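Local coordinates for esterase (Xanthomonas oryzae pv. oryzae, PDB 3H2G), which acts as a cell wall-degrading esterase, hydrolysing ester bonds during the bacterium's attack on rice, at residues Val256-Trp261 with Tyr293-Phe298. Numbering follows the deposited sequence.
Sequences VFQDPW and YFQPGF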
loop_
_atom_site.group_PDB
_atom_site.type_symbol
_atom_site.label_atom_id
_atom_site.label_comp_id
_atom_site.label_asym_id
_atom_site.label_seq_id
_atom_site.Cartn_x
_atom_site.Cartn_y
_atom_site.Cartn_z
ATOM N N VAL A 256 -24.872 -7.720 7.628
ATOM C CA VAL A 256 -24.417 -6.755 6.634
ATOM C C VAL A 256 -24.601 -7.165 5.173
ATOM O O VAL A 256 -24.871 -6.315 4.323
ATOM C CB VAL A 256 -22.918 -6.425 6.867
ATOM C CG1 VAL A 256 -22.393 -5.514 5.762
ATOM C CG2 VAL A 256 -22.740 -5.770 8.234
ATOM N N PHE A 257 -24.454 -8.455 4.880
ATOM C CA PHE A 257 -24.582 -8.939 3.507
ATOM C C PHE A 257 -25.811 -9.816 3.313
ATOM O O PHE A 257 -26.211 -10.550 4.217
ATOM C CB PHE A 257 -23.351 -9.762 3.099
ATOM C CG PHE A 257 -22.033 -9.076 3.352
ATOM C CD1 PHE A 257 -21.407 -9.173 4.590
ATOM C CD2 PHE A 257 -21.409 -8.347 2.341
ATOM C CE1 PHE A 257 -20.175 -8.554 4.823
ATOM C CE2 PHE A 257 -20.179 -7.725 2.562
ATOM C CZ PHE A 257 -19.562 -7.831 3.806
ATOM N N GLN A 258 -26.400 -9.740 2.125
ATOM C CA GLN A 258 -27.563 -10.559 1.802
ATOM C C GLN A 258 -27.051 -11.945 1.421
ATOM O O GLN A 258 -25.857 -12.127 1.187
ATOM C CB GLN A 258 -28.323 -9.968 0.609
ATOM C CG GLN A 258 -28.991 -8.624 0.866
ATOM C CD GLN A 258 -29.866 -8.193 -0.300
ATOM O OE1 GLN A 258 -30.652 -8.987 -0.819
ATOM N NE2 GLN A 258 -29.743 -6.936 -0.710
ATOM N N ASP A 259 -27.941 -12.931 1.372
ATOM C CA ASP A 259 -27.516 -14.262 0.962
ATOM C C ASP A 259 -27.446 -14.225 -0.560
ATOM O O ASP A 259 -28.110 -13.403 -1.194
ATOM C CB ASP A 259 -28.510 -15.335 1.429
ATOM C CG ASP A 259 -29.956 -14.960 1.165
ATOM O OD1 ASP A 259 -30.210 -13.984 0.425
ATOM O OD2 ASP A 259 -30.846 -15.656 1.702
ATOM N N PRO A 260 -26.628 -15.096 -1.172
ATOM C CA PRO A 260 -25.764 -16.112 -0.566
ATOM C C PRO A 260 -24.387 -15.544 -0.218
ATOM O O PRO A 260 -23.492 -16.266 0.214
ATOM C CB PRO A 260 -25.671 -17.159 -1.667
ATOM C CG PRO A 260 -25.560 -16.302 -2.881
ATOM C CD PRO A 260 -26.614 -15.221 -2.642
ATOM N N TRP A 261 -24.237 -14.237 -0.404
ATOM C CA TRP A 261 -22.973 -13.554 -0.165
ATOM C C TRP A 261 -22.462 -13.596 1.272
ATOM O O TRP A 261 -21.262 -13.757 1.503
ATOM C CB TRP A 261 -23.106 -12.109 -0.641
ATOM C CG TRP A 261 -23.804 -12.037 -1.962
ATOM C CD1 TRP A 261 -24.987 -11.413 -2.235
ATOM C CD2 TRP A 261 -23.397 -12.675 -3.176
ATOM N NE1 TRP A 261 -25.345 -11.627 -3.546
ATOM C CE2 TRP A 261 -24.384 -12.399 -4.146
ATOM C CE3 TRP A 261 -22.291 -13.459 -3.539
ATOM C CZ2 TRP A 261 -24.302 -12.879 -5.457
ATOM C CZ3 TRP A 261 -22.210 -13.936 -4.845
ATOM C CH2 TRP A 261 -23.210 -13.643 -5.786
ATOM N N TYR A 293 -26.537 -6.907 -3.058
ATOM C CA TYR A 293 -25.388 -7.453 -2.338
ATOM C C TYR A 293 -25.431 -7.153 -0.840
ATOM O O TYR A 293 -25.416 -8.060 -0.009
ATOM C CB TYR A 293 -24.098 -6.886 -2.929
ATOM C CG TYR A 293 -22.848 -7.512 -2.363
ATOM C CD1 TYR A 293 -22.558 -8.858 -2.592
ATOM C CD2 TYR A 293 -21.953 -6.761 -1.600
ATOM C CE1 TYR A 293 -21.407 -9.443 -2.076
ATOM C CE2 TYR A 293 -20.797 -7.335 -1.077
ATOM C CZ TYR A 293 -20.532 -8.678 -1.319
ATOM O OH TYR A 293 -19.402 -9.260 -0.807
ATOM N N PHE A 294 -25.465 -5.870 -0.498
ATOM C CA PHE A 294 -25.520 -5.461 0.900
ATOM C C PHE A 294 -26.953 -5.476 1.405
ATOM O O PHE A 294 -27.892 -5.288 0.628
ATOM C CB PHE A 294 -24.972 -4.038 1.064
ATOM C CG PHE A 294 -23.507 -3.916 0.781
ATOM C CD1 PHE A 294 -22.576 -4.542 1.603
ATOM C CD2 PHE A 294 -23.052 -3.178 -0.309
ATOM C CE1 PHE A 294 -21.210 -4.435 1.348
ATOM C CE2 PHE A 294 -21.685 -3.065 -0.575
ATOM C CZ PHE A 294 -20.764 -3.696 0.256
ATOM N N GLN A 295 -27.120 -5.708 2.704
ATOM C CA GLN A 295 -28.447 -5.673 3.307
ATOM C C GLN A 295 -28.919 -4.237 3.106
ATOM O O GLN A 295 -28.144 -3.298 3.293
ATOM C CB GLN A 295 -28.366 -5.981 4.804
ATOM C CG GLN A 295 -28.160 -7.450 5.129
ATOM C CD GLN A 295 -29.399 -8.280 4.855
ATOM O OE1 GLN A 295 -30.406 -7.767 4.371
ATOM N NE2 GLN A 295 -29.333 -9.570 5.169
ATOM N N PRO A 296 -30.190 -4.045 2.718
ATOM C CA PRO A 296 -30.724 -2.696 2.498
ATOM C C PRO A 296 -30.559 -1.763 3.702
ATOM O O PRO A 296 -30.298 -0.571 3.536
ATOM C CB PRO A 296 -32.187 -2.960 2.152
ATOM C CG PRO A 296 -32.118 -4.298 1.454
ATOM C CD PRO A 296 -31.186 -5.070 2.358
ATOM N N GLY A 297 -30.710 -2.311 4.906
ATOM C CA GLY A 297 -30.563 -1.510 6.112
ATOM C C GLY A 297 -29.161 -0.941 6.252
ATOM O O GLY A 297 -28.982 0.268 6.438
ATOM N N PHE A 298 -28.163 -1.814 6.165
ATOM C CA PHE A 298 -26.767 -1.402 6.268
ATOM C C PHE A 298 -26.416 -0.444 5.133
ATOM O O PHE A 298 -25.713 0.553 5.332
ATOM C CB PHE A 298 -25.849 -2.629 6.182
ATOM C CG PHE A 298 -24.379 -2.292 6.146
ATOM C CD1 PHE A 298 -23.706 -1.907 7.303
ATOM C CD2 PHE A 298 -23.673 -2.351 4.948
ATOM C CE1 PHE A 298 -22.346 -1.586 7.268
ATOM C CE2 PHE A 298 -22.315 -2.031 4.899
ATOM C CZ PHE A 298 -21.650 -1.648 6.064
#
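Tyr293 lies between Trp261 and Phe257. Its CD1 sits 3.5 Å from Trp261 CG, over one face of the indole. On the other flank, the edge of Phe257 meets the tyrosine face in an offset edge-to-face pair, planes at 74°, with Phe257 CD2 3.6 Å from Tyr293 CE2. With CG anti to the backbone N (chi1 -173°), the phenol runs alongside Phe257 toward helix 231-246, where its OH bonds to Ser236. The tyrosine carbonyl O accepts Gln258 N at 2.9 Å, nearly straight. Next, Phe294 and Phe257 form an isolated antiparallel beta bridge, a non-hydrogen-bonded pair with the backbone bonds on its two flanks. Their rings point the same way, inclined at 34°, and both touch Ile239. This joins the loop before helix 261-264 to the link between helices 290-293 and 296-304, in the mostly helical region between strands 198-205 and 328-332 of the alpha/beta-hydrolase sheet. The extended Gln258 side chain returns to the same backbone, its NE2 reaching Phe294 O at 2.8 Å from above the carbonyl plane. Gln295 N closes the bridge, 2.8 Å from Val256 O. Gln295, at the N-cap position of helix 296-304, lays CG 3.6 Å from Val256 C, and the bend at chi2 turns NE2 to Gly254 O. In the first turn of that helix, Phe298 receives Val256 CG1 over its face, a CH-pi contact 3.6 Å from the ring centroid.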